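Local coordinates for protein decapping nuclease RAI1 (Scheffersomyces stipitis, PDB 5BTO) that hydrolyses NAD caps, and also triphosphate and methylguanosine-capped 5' ends of RNA, using a divalent metal cation, and binds and stimulates the exoribonuclease RAT1, at residues A[111-114]-A[115-119]; A[145-149]-A[150-154]; A[223-227]-A[228-232]; A[342-345]-A[346-350]. All coordinates share one frame; numbering follows the deposited sequence.

Following the chain from its N terminus, contact 1 (111-119) is where a central strand turns into helix 115-123, contact 2 (145-154) where strand 142-147 runs into helix 149-166, contact 3 (223-232) the tip of a beta hairpin, and contact 4 (342-350) the last turns of helix 333-350. Each is local and closes no long loop; they follow in series, with none nested or crossing. Contacts 1, 2 and 3 share the large mixed sheet, where strand 111-114 lies between strands 142-147 and 228-235. Contact 4 packs on contacts 1 and 3 through Ile344 and Leu348, tying the helix to the sheet.

Contact 1 (A[111-114]-A[115-119]); sequences IITY and RGLMT
Thr113 and Met118 reach toward each other tip to tip, and this apolar meeting links the end of strand 111-114 to the first turn of helix 115-123. Methyl CG2 of Thr113 lies 3.7 Å from CG of Met118, while the Met118 chain, bent at chi2 (-59°) and again at chi3, curls so that CE also comes beside the threonine. The threonine thus shows its methyl to the thioether and uses its hydroxyl on another partner, the backbone O of Ile145. Leu117 crosses the same side chain, its CD1 3.6 Å from OG1 of Thr113, and its CG rests against CB of Tyr114. An alanine in place of Met118 would probably leave the Thr113 methyl without its flexible apolar partner and open a gap toward Met230 and Ile344.

The strand and the helix axes stand at 91°, a nearly square turn with Tyr114 at the N-cap position. This junction lies within the PD-(D/E)XK nuclease-like fold, and Tyr114, Arg115 and Gly116 all belong to the substrate-binding site. Arg115 NH1 is held by the backbone O of Glu235, another substrate-binding residue, and Tyr114 OH bonds to the backbone of Asp86.

Among the backbone bonds, O of Tyr114 receives two weak ones, from N of Leu117 at 3.1 Å and from N of Met118 at 3.4 Å. The next carbonyl, O of Arg115, accepts both N and OG1 of Thr119; the hydroxyl, 3.0 Å away, sits 47° out of the carbonyl plane, a threonine folding its polar group back onto its own helix.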
loop_
_atom_site.group_PDB
_atom_site.type_symbol
_atom_site.label_atom_id
_atom_site.label_comp_id
_atom_site.label_asym_id
_atom_site.label_seq_id
_atom_site.Cartn_x
_atom_site.Cartn_y
_atom_site.Cartn_z
ATOM N N ILE A 111 4.528 -15.148 16.409
ATOM C CA ILE A 111 4.492 -13.834 17.043
ATOM C C ILE A 111 3.906 -13.929 18.451
ATOM O O ILE A 111 2.932 -14.637 18.670
ATOM C CB ILE A 111 3.629 -12.841 16.221
ATOM C CG1 ILE A 111 4.222 -12.608 14.828
ATOM C CG2 ILE A 111 3.478 -11.504 16.960
ATOM C CD1 ILE A 111 3.243 -11.901 13.890
ATOM N N ILE A 112 4.509 -13.210 19.392
ATOM C CA ILE A 112 4.045 -13.183 20.783
ATOM C C ILE A 112 3.804 -11.722 21.159
ATOM O O ILE A 112 4.718 -10.909 21.079
ATOM C CB ILE A 112 5.105 -13.808 21.721
ATOM C CG1 ILE A 112 5.217 -15.313 21.454
ATOM C CG2 ILE A 112 4.782 -13.520 23.207
ATOM C CD1 ILE A 112 6.484 -15.962 22.012
ATOM N N THR A 113 2.576 -11.375 21.551
ATOM C CA THR A 113 2.270 -9.975 21.795
ATOM C C THR A 113 0.988 -9.810 22.592
ATOM O O THR A 113 0.425 -10.794 23.083
ATOM C CB THR A 113 2.170 -9.206 20.451
ATOM O OG1 THR A 113 2.128 -7.790 20.683
ATOM C CG2 THR A 113 0.947 -9.647 19.664
ATOM N N TYR A 114 0.550 -8.565 22.738
ATOM C CA TYR A 114 -0.688 -8.246 23.450
ATOM C C TYR A 114 -1.822 -7.891 22.485
ATOM O O TYR A 114 -1.623 -7.224 21.467
ATOM C CB TYR A 114 -0.469 -7.074 24.415
ATOM C CG TYR A 114 0.086 -7.464 25.765
ATOM C CD1 TYR A 114 -0.750 -7.935 26.771
ATOM C CD2 TYR A 114 1.436 -7.345 26.044
ATOM C CE1 TYR A 114 -0.247 -8.299 28.002
ATOM C CE2 TYR A 114 1.949 -7.708 27.283
ATOM C CZ TYR A 114 1.100 -8.178 28.259
ATOM O OH TYR A 114 1.595 -8.545 29.497
ATOM N N ARG A 115 -3.037 -8.292 22.853
ATOM C CA ARG A 115 -4.220 -8.030 22.048
ATOM C C ARG A 115 -4.409 -6.560 21.738
ATOM O O ARG A 115 -4.796 -6.212 20.633
ATOM C CB ARG A 115 -5.481 -8.531 22.772
ATOM C CG ARG A 115 -6.778 -7.914 22.235
ATOM C CD ARG A 115 -7.965 -8.072 23.179
ATOM N NE ARG A 115 -7.913 -7.203 24.352
ATOM C CZ ARG A 115 -8.409 -7.538 25.539
ATOM N NH1 ARG A 115 -8.983 -8.723 25.708
ATOM N NH2 ARG A 115 -8.327 -6.695 26.560
ATOM N N GLY A 116 -4.159 -5.702 22.726
ATOM C CA GLY A 116 -4.403 -4.280 22.559
ATOM C C GLY A 116 -3.536 -3.691 21.458
ATOM O O GLY A 116 -3.955 -2.780 20.748
ATOM N N LEU A 117 -2.328 -4.219 21.309
ATOM C CA LEU A 117 -1.425 -3.697 20.293
ATOM C C LEU A 117 -1.911 -4.114 18.906
ATOM O O LEU A 117 -1.817 -3.345 17.946
ATOM C CB LEU A 117 0.003 -4.193 20.532
ATOM C CG LEU A 117 0.558 -3.880 21.931
ATOM C CD1 LEU A 117 1.968 -4.453 22.107
ATOM C CD2 LEU A 117 0.535 -2.372 22.208
ATOM N N MET A 118 -2.429 -5.333 18.797
ATOM C CA MET A 118 -2.946 -5.813 17.520
ATOM C C MET A 118 -4.251 -5.105 17.162
ATOM O O MET A 118 -4.516 -4.823 16.000
ATOM C CB MET A 118 -3.103 -7.336 17.519
ATOM C CG MET A 118 -1.779 -8.079 17.754
ATOM S SD MET A 118 -0.508 -7.713 16.506
ATOM C CE MET A 118 0.470 -6.487 17.356
ATOM N N THR A 119 -5.058 -4.808 18.179
ATOM C CA THR A 119 -6.255 -4.007 17.964
ATOM C C THR A 119 -5.937 -2.639 17.351
ATOM O O THR A 119 -6.659 -2.148 16.472
ATOM C CB THR A 119 -7.025 -3.801 19.295
ATOM O OG1 THR A 119 -7.430 -5.079 19.818
ATOM C CG2 THR A 119 -8.253 -2.929 19.069
#

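Contact 2 (A[145-149]-A[150-154]); sequences INSDE and EIELA
Asp148 meets Ile151 at the start of helix 149-166, where the aspartate is the N-cap. Its OD2 accepts from N of Ile151 at 3.1 Å, a bond of good direction although the modelled place of OD2 is less sure. With CG anti to the backbone N (chi1 -175°), the carboxylate swings over the helix start, as suits a short acidic side chain at an end whose first N-H groups have no acceptor within the helix.

The carbonyls then take over: O of Asp148 accepts from N of Glu152 at 2.9 Å, and O of Glu149 from N of Leu153 at 3.0 Å. CB of Ser147 packs on CG of Glu152, 3.8 Å away, a small residue leaving room for the bent glutamate.

Further out, OD1 of Asp148 is held by ND2 of Asn135, and Arg383 and Arg361 lie at long, weak ion-pair range. Arg383, also at long range from Glu150, would probably offset some like charge of the two acids. An asparagine here, lacking the charge, would probably leave both arginines with a weaker mate. One water joins the N-cap to the helix, accepting from N of Asp148 at 2.8 Å and donating to OE2 of Glu152 at 2.7 Å.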
loop_
_atom_site.group_PDB
_atom_site.type_symbol
_atom_site.label_atom_id
_atom_site.label_comp_id
_atom_site.label_asym_id
_atom_site.label_seq_id
_atom_site.Cartn_x
_atom_site.Cartn_y
_atom_site.Cartn_z
ATOM N N ILE A 145 6.529 -8.539 20.231
ATOM C CA ILE A 145 6.061 -7.184 19.919
ATOM C C ILE A 145 5.463 -6.526 21.152
ATOM O O ILE A 145 4.561 -7.093 21.784
ATOM C CB ILE A 145 4.994 -7.212 18.804
ATOM C CG1 ILE A 145 5.558 -7.911 17.554
ATOM C CG2 ILE A 145 4.506 -5.784 18.469
ATOM C CD1 ILE A 145 4.600 -7.969 16.377
ATOM N N ASN A 146 5.965 -5.344 21.506
ATOM C CA ASN A 146 5.366 -4.562 22.589
ATOM C C ASN A 146 5.364 -3.086 22.257
ATOM O O ASN A 146 6.061 -2.648 21.346
ATOM C CB ASN A 146 6.091 -4.767 23.927
ATOM C CG ASN A 146 5.234 -4.327 25.126
ATOM O OD1 ASN A 146 4.016 -4.165 25.008
ATOM N ND2 ASN A 146 5.865 -4.129 26.269
ATOM N N SER A 147 4.585 -2.315 23.003
ATOM C CA SER A 147 4.696 -0.865 22.932
ATOM C C SER A 147 6.028 -0.436 23.536
ATOM O O SER A 147 6.666 -1.190 24.280
ATOM C CB SER A 147 3.552 -0.209 23.704
ATOM O OG SER A 147 3.459 -0.739 25.019
ATOM N N ASP A 148 6.450 0.783 23.219
ATOM C CA ASP A 148 7.689 1.305 23.769
ATOM C C ASP A 148 7.432 2.114 25.039
ATOM O O ASP A 148 6.662 3.075 25.034
ATOM C CB ASP A 148 8.407 2.158 22.729
ATOM C CG ASP A 148 9.768 2.624 23.204
ATOM O OD1 ASP A 148 10.723 1.820 23.181
ATOM O OD2 ASP A 148 9.886 3.800 23.592
ATOM N N GLU A 149 8.094 1.723 26.122
ATOM C CA GLU A 149 7.854 2.321 27.431
ATOM C C GLU A 149 7.999 3.842 27.434
ATOM O O GLU A 149 7.108 4.558 27.891
ATOM C CB GLU A 149 8.787 1.696 28.474
ATOM C CG GLU A 149 8.526 2.154 29.892
ATOM C CD GLU A 149 9.284 1.332 30.915
ATOM O OE1 GLU A 149 9.730 0.216 30.574
ATOM O OE2 GLU A 149 9.436 1.803 32.060
ATOM N N GLU A 150 9.121 4.330 26.920
ATOM C CA GLU A 150 9.399 5.763 26.945
ATOM C C GLU A 150 8.386 6.534 26.093
ATOM O O GLU A 150 7.844 7.548 26.527
ATOM C CB GLU A 150 10.831 6.045 26.476
ATOM C CG GLU A 150 10.990 5.985 24.968
ATOM C CD GLU A 150 12.415 5.757 24.521
ATOM O OE1 GLU A 150 13.349 6.182 25.237
ATOM O OE2 GLU A 150 12.593 5.148 23.444
ATOM N N ILE A 151 8.119 6.040 24.889
ATOM C CA ILE A 151 7.178 6.709 23.998
ATOM C C ILE A 151 5.787 6.755 24.620
ATOM O O ILE A 151 5.112 7.789 24.578
ATOM C CB ILE A 151 7.135 6.045 22.604
ATOM C CG1 ILE A 151 8.431 6.348 21.843
ATOM C CG2 ILE A 151 5.913 6.523 21.819
ATOM C CD1 ILE A 151 8.509 5.710 20.464
ATOM N N GLU A 152 5.372 5.645 25.222
ATOM C CA GLU A 152 4.069 5.587 25.885
ATOM C C GLU A 152 3.973 6.574 27.037
ATOM O O GLU A 152 2.946 7.229 27.215
ATOM C CB GLU A 152 3.768 4.173 26.386
ATOM C CG GLU A 152 3.419 3.217 25.276
ATOM C CD GLU A 152 2.369 3.786 24.338
ATOM O OE1 GLU A 152 1.312 4.253 24.825
ATOM O OE2 GLU A 152 2.611 3.774 23.113
ATOM N N LEU A 153 5.040 6.667 27.824
ATOM C CA LEU A 153 5.070 7.585 28.958
ATOM C C LEU A 153 4.924 9.022 28.484
ATOM O O LEU A 153 4.112 9.784 29.008
ATOM C CB LEU A 153 6.371 7.425 29.745
ATOM C CG LEU A 153 6.442 6.237 30.709
ATOM C CD1 LEU A 153 7.851 6.070 31.276
ATOM C CD2 LEU A 153 5.427 6.404 31.827
ATOM N N ALA A 154 5.715 9.385 27.482
ATOM C CA ALA A 154 5.700 10.740 26.956
ATOM C C ALA A 154 4.354 11.073 26.325
ATOM O O ALA A 154 3.881 12.206 26.411
ATOM C CB ALA A 154 6.821 10.927 25.947
HETATM O O HOH W 1 4.873 2.827 22.021
#

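Contact 3 (A[223-227]-A[228-232]); sequences TGIGE and AKMLL
Ile225 and Met230 lie side by side, pointing the same way: chi1 of 179° on Ile225 sends CG1 anti to the backbone N and leaves branch CG2 turned to the methionine, whose chi2 of 174° carries SD outward to meet it at 3.8 Å. They belong to a beta hairpin of strands 216-225 and 228-235, closed by a type II' turn from Ile225 to Ala228. Gly226 takes the first inner place of the turn, where its positive phi suits a residue without a side chain.

Ile225 and Ala228 form the hydrogen-bonded pair next to the turn, with N of Ala228 2.9 Å from O of Ile225 and the return bond from N of Ile225 to O of Ala228. Thr223 and Met230 make the next such pair, N of Thr223 to O of Met230 and N of Met230 to O of Thr223, each 2.8 Å. Between them Gly224 faces Lys229; a side chain on Gly224 would run into O of Ala228.

Thr223, Ile225, Ala228 and Met230 share a face of the sheet. There the small Ala228 lets Ile344 and Leu348 of helix 333-350 settle close, and methyl CG2 of Thr223 touches CG of Leu232 at 4.0 Å. At the turn, a water donates to O of Gly226 and, at 2.7 Å, to O of Ala228.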
loop_
_atom_site.group_PDB
_atom_site.type_symbol
_atom_site.label_atom_id
_atom_site.label_comp_id
_atom_site.label_asym_id
_atom_site.label_seq_id
_atom_site.Cartn_x
_atom_site.Cartn_y
_atom_site.Cartn_z
ATOM N N THR A 223 -3.723 -18.175 18.353
ATOM C CA THR A 223 -4.613 -17.876 17.253
ATOM C C THR A 223 -3.768 -17.669 16.010
ATOM O O THR A 223 -2.607 -18.065 15.972
ATOM C CB THR A 223 -5.488 -16.643 17.573
ATOM O OG1 THR A 223 -6.462 -16.455 16.540
ATOM C CG2 THR A 223 -4.631 -15.399 17.743
ATOM N N GLY A 224 -4.337 -17.061 14.988
ATOM C CA GLY A 224 -3.581 -16.852 13.772
ATOM C C GLY A 224 -4.299 -15.924 12.836
ATOM O O GLY A 224 -5.458 -15.583 13.048
ATOM N N ILE A 225 -3.586 -15.504 11.801
ATOM C CA ILE A 225 -4.179 -14.751 10.712
ATOM C C ILE A 225 -3.360 -15.123 9.488
ATOM O O ILE A 225 -2.131 -15.179 9.556
ATOM C CB ILE A 225 -4.167 -13.223 10.971
ATOM C CG1 ILE A 225 -4.771 -12.484 9.782
ATOM C CG2 ILE A 225 -2.752 -12.706 11.258
ATOM C CD1 ILE A 225 -6.056 -11.803 10.086
ATOM N N GLY A 226 -4.037 -15.426 8.389
ATOM C CA GLY A 226 -3.359 -15.968 7.223
ATOM C C GLY A 226 -2.505 -17.165 7.605
ATOM O O GLY A 226 -3.002 -18.115 8.220
ATOM N N GLU A 227 -1.223 -17.121 7.247
ATOM C CA GLU A 227 -0.297 -18.209 7.560
ATOM C C GLU A 227 0.414 -18.020 8.896
ATOM O O GLU A 227 1.167 -18.898 9.335
ATOM C CB GLU A 227 0.752 -18.347 6.453
ATOM C CG GLU A 227 0.169 -18.844 5.159
ATOM C CD GLU A 227 -0.493 -20.186 5.341
ATOM O OE1 GLU A 227 0.233 -21.183 5.524
ATOM O OE2 GLU A 227 -1.737 -20.246 5.316
ATOM N N ALA A 228 0.185 -16.875 9.534
ATOM C CA ALA A 228 0.878 -16.532 10.776
ATOM C C ALA A 228 0.196 -17.153 11.994
ATOM O O ALA A 228 -1.021 -17.084 12.124
ATOM C CB ALA A 228 0.936 -15.010 10.943
ATOM N N LYS A 229 0.991 -17.737 12.883
ATOM C CA LYS A 229 0.505 -18.220 14.169
ATOM C C LYS A 229 0.893 -17.204 15.239
ATOM O O LYS A 229 2.016 -16.702 15.250
ATOM C CB LYS A 229 1.122 -19.580 14.502
ATOM C CG LYS A 229 0.797 -20.675 13.511
ATOM C CD LYS A 229 1.415 -22.000 13.961
ATOM C CE LYS A 229 1.125 -23.123 12.984
ATOM N NZ LYS A 229 1.811 -22.905 11.684
ATOM N N MET A 230 -0.035 -16.878 16.132
ATOM C CA MET A 230 0.213 -15.818 17.101
ATOM C C MET A 230 -0.246 -16.199 18.502
ATOM O O MET A 230 -1.237 -16.906 18.671
ATOM C CB MET A 230 -0.489 -14.519 16.657
ATOM C CG MET A 230 -0.034 -14.079 15.264
ATOM S SD MET A 230 -0.947 -12.670 14.610
ATOM C CE MET A 230 -0.278 -11.348 15.606
ATOM N N LEU A 231 0.501 -15.734 19.495
ATOM C CA LEU A 231 0.099 -15.844 20.891
ATOM C C LEU A 231 -0.332 -14.439 21.294
ATOM O O LEU A 231 0.437 -13.478 21.121
ATOM C CB LEU A 231 1.282 -16.316 21.747
ATOM C CG LEU A 231 0.990 -16.739 23.188
ATOM C CD1 LEU A 231 0.162 -18.021 23.210
ATOM C CD2 LEU A 231 2.254 -16.946 24.004
ATOM N N LEU A 232 -1.569 -14.294 21.766
ATOM C CA LEU A 232 -2.063 -12.978 22.180
ATOM C C LEU A 232 -2.510 -12.988 23.633
ATOM O O LEU A 232 -3.310 -13.846 24.039
ATOM C CB LEU A 232 -3.274 -12.543 21.346
ATOM C CG LEU A 232 -3.187 -12.325 19.848
ATOM C CD1 LEU A 232 -4.512 -11.721 19.336
ATOM C CD2 LEU A 232 -2.023 -11.413 19.561
HETATM O O HOH W 2 -2.424 -19.162 11.085
#

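Contact 4 (A[342-345]-A[346-350]); sequences AVIE and WLLQE
Val343 and Leu347 lie side by side one turn apart, pointing the same way, near the C-terminal end of helix 333-350. Their apolar contact runs from CG1 of Val343 to CD1 of Leu347 at 4.2 Å, and CG2 of Ile344 meets CD1 of Leu348 at the same spacing. Branched aliphatic side chains suit this side, which lies against the sheet.

A polar pair occupies the exposed side. Glu345 and Gln349 run alongside each other with both chains extended, and NE2 of the glutamine comes 3.5 Å from CG of the glutamate, so the amide lies along the aliphatic part of its neighbour. Their carboxylate and amide planes are 29° apart. Long polar chains fit here because their ends can turn to solvent while their methylenes pack.

Trp346 has CG anti to the backbone N (chi1 -172°), which swings the indole along the helix toward Glu350; CG of Glu350 sits 3.6 Å above one ring face, toward the rim.

The backbone follows the alpha-helical pattern: N of Trp346 bonds to O of Ala342 and N of Leu347 to O of Val343, each at 2.9 Å, and the pattern continues through N of Glu350 to O of Trp346.

Ile344 and Leu348 press on strand 228-235, while Val343 and Trp346 meet strands 370-375 and 9-12. Glu350 reaches Lys10 in a salt bridge, and Trp346 also packs on Lys45 of the second subunit.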
loop_
_atom_site.group_PDB
_atom_site.type_symbol
_atom_site.label_atom_id
_atom_site.label_comp_id
_atom_site.label_asym_id
_atom_site.label_seq_id
_atom_site.Cartn_x
_atom_site.Cartn_y
_atom_site.Cartn_z
ATOM N N ALA A 342 -2.526 -7.911 5.954
ATOM C CA ALA A 342 -1.407 -7.392 5.160
ATOM C C ALA A 342 -0.240 -6.976 6.054
ATOM O O ALA A 342 0.933 -7.231 5.736
ATOM C CB ALA A 342 -1.866 -6.193 4.272
ATOM N N VAL A 343 -0.557 -6.304 7.156
ATOM C CA VAL A 343 0.460 -5.837 8.078
ATOM C C VAL A 343 1.229 -7.012 8.682
ATOM O O VAL A 343 2.463 -7.016 8.699
ATOM C CB VAL A 343 -0.154 -5.033 9.241
ATOM C CG1 VAL A 343 0.913 -4.735 10.299
ATOM C CG2 VAL A 343 -0.805 -3.765 8.722
ATOM N N ILE A 344 0.496 -8.005 9.185
ATOM C CA ILE A 344 1.152 -9.140 9.831
ATOM C C ILE A 344 2.030 -9.903 8.821
ATOM O O ILE A 344 3.172 -10.267 9.117
ATOM C CB ILE A 344 0.136 -10.092 10.473
ATOM C CG1 ILE A 344 -0.619 -9.389 11.613
ATOM C CG2 ILE A 344 0.833 -11.341 11.011
ATOM C CD1 ILE A 344 0.261 -8.836 12.713
ATOM N N GLU A 345 1.492 -10.155 7.636
ATOM C CA GLU A 345 2.279 -10.825 6.591
ATOM C C GLU A 345 3.555 -10.041 6.245
ATOM O O GLU A 345 4.631 -10.621 6.081
ATOM C CB GLU A 345 1.433 -11.015 5.338
ATOM C CG GLU A 345 2.139 -11.745 4.206
ATOM C CD GLU A 345 1.335 -11.708 2.917
ATOM O OE1 GLU A 345 1.092 -10.594 2.410
ATOM O OE2 GLU A 345 0.936 -12.784 2.414
ATOM N N TRP A 346 3.419 -8.722 6.131
ATOM C CA TRP A 346 4.546 -7.859 5.803
ATOM C C TRP A 346 5.630 -7.924 6.884
ATOM O O TRP A 346 6.814 -8.070 6.579
ATOM C CB TRP A 346 4.047 -6.421 5.624
ATOM C CG TRP A 346 5.044 -5.436 5.101
ATOM C CD1 TRP A 346 5.624 -5.429 3.863
ATOM C CD2 TRP A 346 5.531 -4.273 5.782
ATOM N NE1 TRP A 346 6.453 -4.335 3.739
ATOM C CE2 TRP A 346 6.412 -3.608 4.899
ATOM C CE3 TRP A 346 5.312 -3.732 7.054
ATOM C CZ2 TRP A 346 7.074 -2.429 5.247
ATOM C CZ3 TRP A 346 5.964 -2.559 7.402
ATOM C CH2 TRP A 346 6.845 -1.920 6.495
ATOM N N LEU A 347 5.229 -7.836 8.150
ATOM C CA LEU A 347 6.214 -7.883 9.226
ATOM C C LEU A 347 6.987 -9.184 9.192
ATOM O O LEU A 347 8.209 -9.186 9.342
ATOM C CB LEU A 347 5.570 -7.693 10.599
ATOM C CG LEU A 347 4.954 -6.315 10.832
ATOM C CD1 LEU A 347 4.282 -6.272 12.194
ATOM C CD2 LEU A 347 6.014 -5.222 10.714
ATOM N N LEU A 348 6.278 -10.293 8.997
ATOM C CA LEU A 348 6.947 -11.592 8.954
ATOM C C LEU A 348 7.870 -11.742 7.736
ATOM O O LEU A 348 8.880 -12.431 7.810
ATOM C CB LEU A 348 5.939 -12.740 9.048
ATOM C CG LEU A 348 5.317 -12.879 10.440
ATOM C CD1 LEU A 348 4.161 -13.880 10.439
ATOM C CD2 LEU A 348 6.360 -13.261 11.479
ATOM N N GLN A 349 7.517 -11.089 6.628
ATOM C CA GLN A 349 8.336 -11.118 5.419
ATOM C C GLN A 349 9.581 -10.241 5.525
ATOM O O GLN A 349 10.642 -10.581 4.981
ATOM C CB GLN A 349 7.520 -10.672 4.203
ATOM C CG GLN A 349 6.560 -11.714 3.654
ATOM C CD GLN A 349 5.819 -11.223 2.416
ATOM O OE1 GLN A 349 6.151 -10.176 1.860
ATOM N NE2 GLN A 349 4.811 -11.980 1.981
ATOM N N GLU A 350 9.459 -9.119 6.228
ATOM C CA GLU A 350 10.509 -8.095 6.221
ATOM C C GLU A 350 11.498 -8.159 7.390
ATOM O O GLU A 350 12.589 -7.590 7.311
ATOM C CB GLU A 350 9.883 -6.697 6.145
ATOM C CG GLU A 350 9.069 -6.462 4.883
ATOM C CD GLU A 350 9.905 -6.605 3.625
ATOM O OE1 GLU A 350 11.116 -6.295 3.668
ATOM O OE2 GLU A 350 9.356 -7.042 2.596
#